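PDB 1GL4: nidogen-1 from Mus musculus, which associates tightly with laminin in basement membranes, binds collagen IV and perlecan, and probably has a role in cell-matrix interactions. Local coordinates for residues G47-G58 and F71-M82; T130-A138 and V150-I158. One frame throughout, in Å; residues are numbered along the deposited sequence.

Interaction 1. Residues G47-G58 and F71-M82; sequences GSPQRVNGKVKG and FENTDLHSYVVM
An antiparallel hairpin of the nidogen G2 beta-barrel pairs residues 47-58 with 71-82, and on its outward row His77 and Tyr79 are involved in perlecan binding; Arg51 and Asn53 on the same face also pack on the other protein's chain. In the middle the backbone bonds come in reciprocal pairs, as between Val52 and Ser78. Asn53 and His77 form a non-hydrogen-bonded pair whose side chains run side by side: OD1 of Asn53 accepts a hydrogen bond from His77 ND1 at 2.6 Å, with an N-H...O angle of 163°. The oxygen lies in the imidazole plane, and this bond holds the ring's rotation and places a proton on ND1; NE2 is hydrogen-bonded to a polar side chain of another protein's chain. With CG anti to the backbone N (chi1 -178°), the His77 ring lies alongside Asn53. Arg51 CD meets the ring edge at His77 CE1 (3.9 Å), while Pro49 CB packs against Tyr79 OH at 3.4 Å. Farther along, Lys55 bends at chi2 to bring NZ within 2.8 Å of Asp75 OD1, a salt bridge on the syn side of the carboxylate but tilted from its plane; Asn73 OD1 accepts from the same Lys55 NZ at 2.8 Å, the donor well above the amide plane. The inward row is largely apolar between Val56, Leu76 and Phe71: Val56 CG2 touches Leu76 CB (3.8 Å), and Val56 CG1 meets the edge of the Phe71 ring. Between Val56 and Gly58 a beta bulge shifts the register, and Gly58 CA then lies over the Phe71 face, where a side chain would clash. Strand 164-171 flanks 49-58 in parallel, strand 86-92 flanks 74-81, and Phe116 packs on Val80 and Met82 near Val44.

Interaction 2. Residues T130-A138 and V150-I158; sequences TGGEFTRQA and VLKQQFSGI
Gly132 O, in a type I' turn from Thr130 to Glu133, accepts from Gly157 N at 2.9 Å, the donor standing above the carbonyl plane. Glycine suits Gly132 and Gly157 because each has positive phi. Glu133 follows, its CG alongside the Gly157 backbone and its carboxylate reaching Arg41 and Gln42. Phe134 carries the centre of the contact. Its ring lies against that of Phe155 in an offset stack, centroids 3.9 Å apart and planes at 13°, and CZ of Phe134 sits over the middle of the Phe155 ring. With CG between its backbone N and carbonyl carbon (chi1 66°), Phe134 leans across the strand gap toward its partner, whose CB also makes a CH-pi contact with the Phe134 face. On the other side of the sheet Thr135 OG1 gives a short hydrogen bond to Gln154 OE1 (2.5 Å), a polar pairing fitting a partly exposed face. Arg136 returns to the buried side, extended, its CD on Leu151 CD2 at 3.8 Å and its guanidinium edge turned to the Gln153 amide. Pro107 O and Gln229 OE1 accept from its NH1 and NE, so the buried charge is well supplied with partners. Ala138 ends the segment: its small CB leaves room for Leu151 CD2 (3.9 Å), and the two backbones exchange nearly straight bonds. Helix 107-115 covers Arg136, Gln153 and Phe155, while strands 221-232 and 164-171 flank the pair. Such a beta hairpin, its buried row turned to a helix inside the barrel, is characteristic of the GFP-like fold of nidogen G2.

How the interactions relate
Both contacts are hairpins in the wall of the same barrel, with interaction 1 complete along the chain before interaction 2 begins. Their centres lie 12 Å apart and their nearest atoms about 5 Å, without touching; strand 164-171 joins them, pairing in parallel with 49-58 and antiparallel with 150-156. Interaction 1 holds His77 and Tyr79 of the perlecan site, the His77 side chain about 8 Å from that of Arg268, whereas interaction 2 lies away from that site. The zinc ion, bound by Asp159, His161 and His163, lies about 6 Å from the Asn53 side chain and about 10 Å from that of Ser156.

Interaction 1. Residues G47-G58 and F71-M82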
loop_
_atom_site.group_PDB
_atom_site.type_symbol
_atom_site.label_atom_id
_atom_site.label_comp_id
_atom_site.label_asym_id
_atom_site.label_seq_id
_atom_site.Cartn_x
_atom_site.Cartn_y
_atom_site.Cartn_z
ATOM N N GLY A 47 -0.978 -15.525 4.979
ATOM C CA GLY A 47 -0.670 -14.922 6.269
ATOM C C GLY A 47 0.757 -14.428 6.482
ATOM O O GLY A 47 1.143 -14.064 7.599
ATOM N N SER A 48 1.542 -14.386 5.414
ATOM C CA SER A 48 2.933 -13.964 5.520
ATOM C C SER A 48 3.189 -12.489 5.224
ATOM O O SER A 48 2.461 -11.859 4.449
ATOM C CB SER A 48 3.793 -14.791 4.562
ATOM O OG SER A 48 3.509 -14.447 3.211
ATOM N N PRO A 49 4.228 -11.915 5.855
ATOM C CA PRO A 49 4.580 -10.509 5.627
ATOM C C PRO A 49 5.262 -10.459 4.254
ATOM O O PRO A 49 5.964 -11.406 3.876
ATOM C CB PRO A 49 5.588 -10.206 6.744
ATOM C CG PRO A 49 5.242 -11.187 7.820
ATOM C CD PRO A 49 4.943 -12.450 7.027
ATOM N N GLN A 50 5.055 -9.376 3.509
ATOM C CA GLN A 50 5.682 -9.221 2.196
ATOM C C GLN A 50 6.180 -7.790 2.045
ATOM O O GLN A 50 5.599 -6.860 2.607
ATOM C CB GLN A 50 4.695 -9.531 1.066
ATOM C CG GLN A 50 4.230 -10.991 0.971
ATOM C CD GLN A 50 5.360 -11.964 0.652
ATOM O OE1 GLN A 50 6.222 -11.685 -0.187
ATOM N NE2 GLN A 50 5.346 -13.123 1.308
ATOM N N ARG A 51 7.260 -7.619 1.289
ATOM C CA ARG A 51 7.829 -6.298 1.064
ATOM C C ARG A 51 7.913 -5.979 -0.424
ATOM O O ARG A 51 8.146 -6.867 -1.242
ATOM C CB ARG A 51 9.221 -6.218 1.696
ATOM C CG ARG A 51 9.204 -6.342 3.211
ATOM C CD ARG A 51 10.604 -6.270 3.812
ATOM N NE ARG A 51 11.424 -7.419 3.446
ATOM C CZ ARG A 51 12.649 -7.644 3.913
ATOM N NH1 ARG A 51 13.205 -6.797 4.771
ATOM N NH2 ARG A 51 13.319 -8.717 3.519
ATOM N N VAL A 52 7.704 -4.707 -0.764
ATOM C CA VAL A 52 7.763 -4.240 -2.145
ATOM C C VAL A 52 8.813 -3.127 -2.212
ATOM O O VAL A 52 8.785 -2.198 -1.405
ATOM C CB VAL A 52 6.403 -3.666 -2.608
ATOM C CG1 VAL A 52 6.368 -3.572 -4.127
ATOM C CG2 VAL A 52 5.260 -4.538 -2.101
ATOM N N ASN A 53 9.735 -3.224 -3.169
ATOM C CA ASN A 53 10.796 -2.230 -3.316
ATOM C C ASN A 53 10.960 -1.748 -4.753
ATOM O O ASN A 53 10.738 -2.501 -5.704
ATOM C CB ASN A 53 12.134 -2.805 -2.840
ATOM C CG ASN A 53 12.185 -3.005 -1.341
ATOM O OD1 ASN A 53 12.113 -2.046 -0.573
ATOM N ND2 ASN A 53 12.308 -4.254 -0.916
ATOM N N GLY A 54 11.371 -0.494 -4.903
ATOM C CA GLY A 54 11.572 0.059 -6.228
ATOM C C GLY A 54 12.054 1.498 -6.192
ATOM O O GLY A 54 12.243 2.078 -5.124
ATOM N N LYS A 55 12.250 2.073 -7.372
ATOM C CA LYS A 55 12.715 3.448 -7.493
ATOM C C LYS A 55 11.601 4.366 -7.984
ATOM O O LYS A 55 10.640 3.918 -8.620
ATOM C CB LYS A 55 13.893 3.519 -8.467
ATOM C CG LYS A 55 15.172 2.872 -7.963
ATOM C CD LYS A 55 15.760 3.638 -6.785
ATOM C CE LYS A 55 17.124 3.073 -6.395
ATOM N NZ LYS A 55 17.748 3.829 -5.268
ATOM N N VAL A 56 11.739 5.654 -7.684
ATOM C CA VAL A 56 10.757 6.646 -8.091
ATOM C C VAL A 56 11.446 7.853 -8.717
ATOM O O VAL A 56 12.403 8.390 -8.154
ATOM C CB VAL A 56 9.933 7.163 -6.889
ATOM C CG1 VAL A 56 8.912 8.178 -7.375
ATOM C CG2 VAL A 56 9.247 5.999 -6.168
ATOM N N LYS A 57 10.965 8.270 -9.884
ATOM C CA LYS A 57 11.522 9.446 -10.549
ATOM C C LYS A 57 10.354 10.337 -10.935
ATOM O O LYS A 57 9.282 9.848 -11.302
ATOM C CB LYS A 57 12.321 9.068 -11.806
ATOM C CG LYS A 57 11.471 8.665 -12.998
ATOM C CD LYS A 57 12.277 8.628 -14.304
ATOM C CE LYS A 57 13.350 7.545 -14.305
ATOM N NZ LYS A 57 14.015 7.427 -15.646
ATOM N N GLY A 58 10.557 11.645 -10.847
ATOM C CA GLY A 58 9.491 12.561 -11.195
ATOM C C GLY A 58 9.945 13.884 -11.788
ATOM O O GLY A 58 11.088 14.307 -11.614
ATOM N N PHE A 71 13.324 14.786 -9.547
ATOM C CA PHE A 71 14.025 13.885 -8.652
ATOM C C PHE A 71 14.119 12.499 -9.270
ATOM O O PHE A 71 13.187 12.020 -9.913
ATOM C CB PHE A 71 13.360 13.849 -7.269
ATOM C CG PHE A 71 11.899 13.494 -7.289
ATOM C CD1 PHE A 71 11.489 12.166 -7.265
ATOM C CD2 PHE A 71 10.931 14.493 -7.301
ATOM C CE1 PHE A 71 10.134 11.835 -7.249
ATOM C CE2 PHE A 71 9.572 14.173 -7.288
ATOM C CZ PHE A 71 9.174 12.839 -7.261
ATOM N N GLU A 72 15.277 11.880 -9.103
ATOM C CA GLU A 72 15.521 10.552 -9.638
ATOM C C GLU A 72 16.225 9.727 -8.570
ATOM O O GLU A 72 16.854 10.274 -7.663
ATOM C CB GLU A 72 16.382 10.657 -10.901
ATOM C CG GLU A 72 15.701 11.439 -12.025
ATOM C CD GLU A 72 16.674 11.950 -13.074
ATOM O OE1 GLU A 72 17.615 12.684 -12.703
ATOM O OE2 GLU A 72 16.491 11.626 -14.268
ATOM N N ASN A 73 16.091 8.411 -8.668
ATOM C CA ASN A 73 16.716 7.498 -7.721
ATOM C C ASN A 73 16.129 7.564 -6.308
ATOM O O ASN A 73 16.796 7.200 -5.339
ATOM C CB ASN A 73 18.227 7.749 -7.664
ATOM C CG ASN A 73 18.962 6.679 -6.884
ATOM O OD1 ASN A 73 18.914 5.496 -7.235
ATOM N ND2 ASN A 73 19.647 7.084 -5.821
ATOM N N THR A 74 14.893 8.038 -6.189
ATOM C CA THR A 74 14.222 8.096 -4.892
ATOM C C THR A 74 13.726 6.676 -4.597
ATOM O O THR A 74 13.269 5.983 -5.509
ATOM C CB THR A 74 13.022 9.064 -4.922
ATOM O OG1 THR A 74 13.499 10.408 -5.055
ATOM C CG2 THR A 74 12.198 8.949 -3.637
ATOM N N ASP A 75 13.824 6.248 -3.337
ATOM C CA ASP A 75 13.397 4.902 -2.935
ATOM C C ASP A 75 11.939 4.779 -2.492
ATOM O O ASP A 75 11.387 5.694 -1.880
ATOM C CB ASP A 75 14.254 4.385 -1.776
ATOM C CG ASP A 75 15.709 4.209 -2.147
ATOM O OD1 ASP A 75 15.997 3.467 -3.105
ATOM O OD2 ASP A 75 16.567 4.812 -1.469
ATOM N N LEU A 76 11.331 3.634 -2.796
ATOM C CA LEU A 76 9.964 3.337 -2.368
ATOM C C LEU A 76 10.034 1.984 -1.665
ATOM O O LEU A 76 10.567 1.020 -2.220
ATOM C CB LEU A 76 8.995 3.258 -3.560
ATOM C CG LEU A 76 7.519 3.020 -3.195
ATOM C CD1 LEU A 76 6.624 3.505 -4.319
ATOM C CD2 LEU A 76 7.266 1.538 -2.910
ATOM N N HIS A 77 9.528 1.925 -0.435
ATOM C CA HIS A 77 9.511 0.691 0.345
ATOM C C HIS A 77 8.099 0.512 0.910
ATOM O O HIS A 77 7.552 1.421 1.540
ATOM C CB HIS A 77 10.522 0.773 1.494
ATOM C CG HIS A 77 10.599 -0.472 2.320
ATOM N ND1 HIS A 77 11.247 -1.612 1.893
ATOM C CD2 HIS A 77 10.078 -0.770 3.536
ATOM C CE1 HIS A 77 11.122 -2.557 2.808
ATOM N NE2 HIS A 77 10.416 -2.071 3.814
ATOM N N SER A 78 7.506 -0.655 0.688
ATOM C CA SER A 78 6.155 -0.904 1.170
ATOM C C SER A 78 6.089 -2.235 1.929
ATOM O O SER A 78 6.773 -3.192 1.571
ATOM C CB SER A 78 5.192 -0.897 -0.021
ATOM O OG SER A 78 3.844 -0.866 0.395
ATOM N N TYR A 79 5.266 -2.283 2.975
ATOM C CA TYR A 79 5.112 -3.472 3.821
ATOM C C TYR A 79 3.626 -3.853 3.978
ATOM O O TYR A 79 2.759 -2.980 4.151
ATOM C CB TYR A 79 5.719 -3.180 5.210
ATOM C CG TYR A 79 5.880 -4.370 6.147
ATOM C CD1 TYR A 79 7.077 -5.085 6.196
ATOM C CD2 TYR A 79 4.841 -4.771 6.991
ATOM C CE1 TYR A 79 7.241 -6.170 7.065
ATOM C CE2 TYR A 79 4.992 -5.859 7.869
ATOM C CZ TYR A 79 6.197 -6.550 7.896
ATOM O OH TYR A 79 6.372 -7.613 8.753
ATOM N N VAL A 80 3.341 -5.155 3.906
ATOM C CA VAL A 80 1.983 -5.677 4.067
ATOM C C VAL A 80 2.029 -7.106 4.597
ATOM O O VAL A 80 3.023 -7.813 4.410
ATOM C CB VAL A 80 1.210 -5.726 2.726
ATOM C CG1 VAL A 80 1.018 -4.341 2.170
ATOM C CG2 VAL A 80 1.968 -6.586 1.731
ATOM N N VAL A 81 0.958 -7.528 5.261
ATOM C CA VAL A 81 0.859 -8.891 5.762
ATOM C C VAL A 81 -0.351 -9.520 5.071
ATOM O O VAL A 81 -1.473 -9.012 5.183
ATOM C CB VAL A 81 0.640 -8.942 7.292
ATOM C CG1 VAL A 81 0.488 -10.400 7.739
ATOM C CG2 VAL A 81 1.824 -8.301 8.016
ATOM N N MET A 82 -0.132 -10.624 4.360
ATOM C CA MET A 82 -1.225 -11.278 3.651
ATOM C C MET A 82 -2.436 -11.499 4.553
ATOM O O MET A 82 -2.310 -11.963 5.691
ATOM C CB MET A 82 -0.773 -12.626 3.066
ATOM C CG MET A 82 0.425 -12.551 2.121
ATOM S SD MET A 82 0.222 -11.446 0.695
ATOM C CE MET A 82 -1.399 -12.009 0.028
HETATM O O HOH W 1 13.268 0.619 -1.088
HETATM O O HOH W 2 14.624 1.207 -3.700
HETATM O O HOH W 3 15.033 10.024 -16.336
#

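Interaction 2. Residues T130-A138 and V150-I158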
loop_
_atom_site.group_PDB
_atom_site.type_symbol
_atom_site.label_atom_id
_atom_site.label_comp_id
_atom_site.label_asym_id
_atom_site.label_seq_id
_atom_site.Cartn_x
_atom_site.Cartn_y
_atom_site.Cartn_z
ATOM N N THR A 130 -2.860 -11.004 -10.946
ATOM C CA THR A 130 -1.666 -10.721 -11.754
ATOM C C THR A 130 -0.330 -11.327 -11.317
ATOM O O THR A 130 0.633 -11.323 -12.091
ATOM C CB THR A 130 -1.411 -9.204 -11.849
ATOM O OG1 THR A 130 -0.914 -8.736 -10.588
ATOM C CG2 THR A 130 -2.701 -8.450 -12.175
ATOM N N GLY A 131 -0.250 -11.817 -10.086
ATOM C CA GLY A 131 1.009 -12.367 -9.616
ATOM C C GLY A 131 2.051 -11.266 -9.455
ATOM O O GLY A 131 3.254 -11.535 -9.399
ATOM N N GLY A 132 1.597 -10.019 -9.382
ATOM C CA GLY A 132 2.528 -8.914 -9.225
ATOM C C GLY A 132 3.308 -8.596 -10.489
ATOM O O GLY A 132 4.365 -7.973 -10.432
ATOM N N GLU A 133 2.795 -9.048 -11.630
ATOM C CA GLU A 133 3.417 -8.788 -12.923
ATOM C C GLU A 133 2.383 -8.024 -13.743
ATOM O O GLU A 133 1.486 -8.627 -14.323
ATOM C CB GLU A 133 3.763 -10.109 -13.631
ATOM C CG GLU A 133 4.742 -11.007 -12.874
ATOM C CD GLU A 133 4.873 -12.395 -13.500
ATOM O OE1 GLU A 133 3.846 -13.082 -13.683
ATOM O OE2 GLU A 133 6.005 -12.805 -13.801
ATOM N N PHE A 134 2.489 -6.698 -13.776
ATOM C CA PHE A 134 1.529 -5.892 -14.526
ATOM C C PHE A 134 1.998 -4.457 -14.716
ATOM O O PHE A 134 2.978 -4.025 -14.106
ATOM C CB PHE A 134 0.154 -5.901 -13.821
ATOM C CG PHE A 134 0.136 -5.207 -12.466
ATOM C CD1 PHE A 134 -0.280 -3.881 -12.347
ATOM C CD2 PHE A 134 0.507 -5.896 -11.311
ATOM C CE1 PHE A 134 -0.332 -3.253 -11.102
ATOM C CE2 PHE A 134 0.459 -5.276 -10.056
ATOM C CZ PHE A 134 0.038 -3.950 -9.949
ATOM N N THR A 135 1.300 -3.735 -15.587
ATOM C CA THR A 135 1.606 -2.333 -15.858
ATOM C C THR A 135 0.389 -1.511 -15.445
ATOM O O THR A 135 -0.748 -1.899 -15.721
ATOM C CB THR A 135 1.855 -2.077 -17.359
ATOM O OG1 THR A 135 2.966 -2.862 -17.806
ATOM C CG2 THR A 135 2.149 -0.599 -17.604
ATOM N N ARG A 136 0.635 -0.384 -14.786
ATOM C CA ARG A 136 -0.428 0.506 -14.338
ATOM C C ARG A 136 -0.240 1.886 -14.955
ATOM O O ARG A 136 0.790 2.528 -14.736
ATOM C CB ARG A 136 -0.411 0.648 -12.810
ATOM C CG ARG A 136 -1.501 1.575 -12.249
ATOM C CD ARG A 136 -1.098 2.221 -10.914
ATOM N NE ARG A 136 -2.239 2.821 -10.217
ATOM C CZ ARG A 136 -2.150 3.515 -9.084
ATOM N NH1 ARG A 136 -0.966 3.712 -8.510
ATOM N NH2 ARG A 136 -3.250 3.989 -8.502
ATOM N N GLN A 137 -1.218 2.327 -15.743
ATOM C CA GLN A 137 -1.177 3.657 -16.347
ATOM C C GLN A 137 -2.264 4.440 -15.627
ATOM O O GLN A 137 -3.426 4.047 -15.671
ATOM C CB GLN A 137 -1.531 3.614 -17.839
ATOM C CG GLN A 137 -0.643 2.749 -18.718
ATOM C CD GLN A 137 -1.175 2.662 -20.145
ATOM O OE1 GLN A 137 -1.147 3.646 -20.892
ATOM N NE2 GLN A 137 -1.678 1.485 -20.525
ATOM N N ALA A 138 -1.903 5.534 -14.959
ATOM C CA ALA A 138 -2.902 6.329 -14.251
ATOM C C ALA A 138 -2.786 7.828 -14.520
ATOM O O ALA A 138 -1.712 8.341 -14.844
ATOM C CB ALA A 138 -2.810 6.065 -12.750
ATOM N N VAL A 150 0.426 12.552 -14.630
ATOM C CA VAL A 150 0.445 11.230 -15.239
ATOM C C VAL A 150 1.377 10.303 -14.467
ATOM O O VAL A 150 2.508 10.668 -14.151
ATOM C CB VAL A 150 0.921 11.290 -16.710
ATOM C CG1 VAL A 150 1.085 9.882 -17.263
ATOM C CG2 VAL A 150 -0.076 12.076 -17.545
ATOM N N LEU A 151 0.892 9.101 -14.177
ATOM C CA LEU A 151 1.667 8.109 -13.439
ATOM C C LEU A 151 1.803 6.808 -14.219
ATOM O O LEU A 151 0.842 6.344 -14.837
ATOM C CB LEU A 151 0.989 7.827 -12.093
ATOM C CG LEU A 151 1.478 6.647 -11.241
ATOM C CD1 LEU A 151 1.039 6.860 -9.805
ATOM C CD2 LEU A 151 0.933 5.326 -11.773
ATOM N N LYS A 152 3.003 6.232 -14.203
ATOM C CA LYS A 152 3.242 4.951 -14.862
ATOM C C LYS A 152 4.034 4.075 -13.902
ATOM O O LYS A 152 5.085 4.479 -13.402
ATOM C CB LYS A 152 4.023 5.116 -16.168
ATOM C CG LYS A 152 4.213 3.793 -16.906
ATOM C CD LYS A 152 4.726 3.990 -18.326
ATOM C CE LYS A 152 4.742 2.666 -19.083
ATOM N NZ LYS A 152 5.160 2.826 -20.509
ATOM N N GLN A 153 3.512 2.883 -13.628
ATOM C CA GLN A 153 4.175 1.952 -12.718
ATOM C C GLN A 153 4.270 0.561 -13.325
ATOM O O GLN A 153 3.298 0.047 -13.882
ATOM C CB GLN A 153 3.427 1.890 -11.377
ATOM C CG GLN A 153 3.727 3.062 -10.428
ATOM C CD GLN A 153 2.809 3.101 -9.207
ATOM O OE1 GLN A 153 3.202 3.554 -8.127
ATOM N NE2 GLN A 153 1.580 2.647 -9.380
ATOM N N GLN A 154 5.452 -0.038 -13.226
ATOM C CA GLN A 154 5.680 -1.376 -13.752
ATOM C C GLN A 154 6.042 -2.320 -12.614
ATOM O O GLN A 154 6.938 -2.027 -11.815
ATOM C CB GLN A 154 6.810 -1.357 -14.783
ATOM C CG GLN A 154 7.149 -2.728 -15.363
ATOM C CD GLN A 154 5.990 -3.354 -16.125
ATOM O OE1 GLN A 154 5.351 -2.701 -16.956
ATOM N NE2 GLN A 154 5.721 -4.630 -15.854
ATOM N N PHE A 155 5.331 -3.442 -12.542
ATOM C CA PHE A 155 5.559 -4.452 -11.514
ATOM C C PHE A 155 6.143 -5.681 -12.208
ATOM O O PHE A 155 5.571 -6.182 -13.182
ATOM C CB PHE A 155 4.242 -4.802 -10.820
ATOM C CG PHE A 155 3.592 -3.629 -10.124
ATOM C CD1 PHE A 155 2.997 -2.607 -10.860
ATOM C CD2 PHE A 155 3.577 -3.550 -8.738
ATOM C CE1 PHE A 155 2.395 -1.519 -10.221
ATOM C CE2 PHE A 155 2.978 -2.468 -8.084
ATOM C CZ PHE A 155 2.387 -1.451 -8.831
ATOM N N SER A 156 7.265 -6.174 -11.697
ATOM C CA SER A 156 7.950 -7.302 -12.323
ATOM C C SER A 156 8.071 -8.591 -11.511
ATOM O O SER A 156 9.062 -9.312 -11.641
ATOM C CB SER A 156 9.353 -6.851 -12.753
ATOM O OG SER A 156 9.297 -5.603 -13.420
ATOM N N GLY A 157 7.073 -8.876 -10.683
ATOM C CA GLY A 157 7.091 -10.088 -9.883
ATOM C C GLY A 157 8.067 -10.091 -8.722
ATOM O O GLY A 157 8.561 -9.041 -8.299
ATOM N N ILE A 158 8.334 -11.284 -8.202
ATOM C CA ILE A 158 9.251 -11.467 -7.080
ATOM C C ILE A 158 10.666 -11.663 -7.618
ATOM O O ILE A 158 10.907 -12.568 -8.420
ATOM C CB ILE A 158 8.852 -12.704 -6.253
ATOM C CG1 ILE A 158 7.393 -12.573 -5.798
ATOM C CG2 ILE A 158 9.762 -12.839 -5.034
ATOM C CD1 ILE A 158 6.830 -13.826 -5.168
#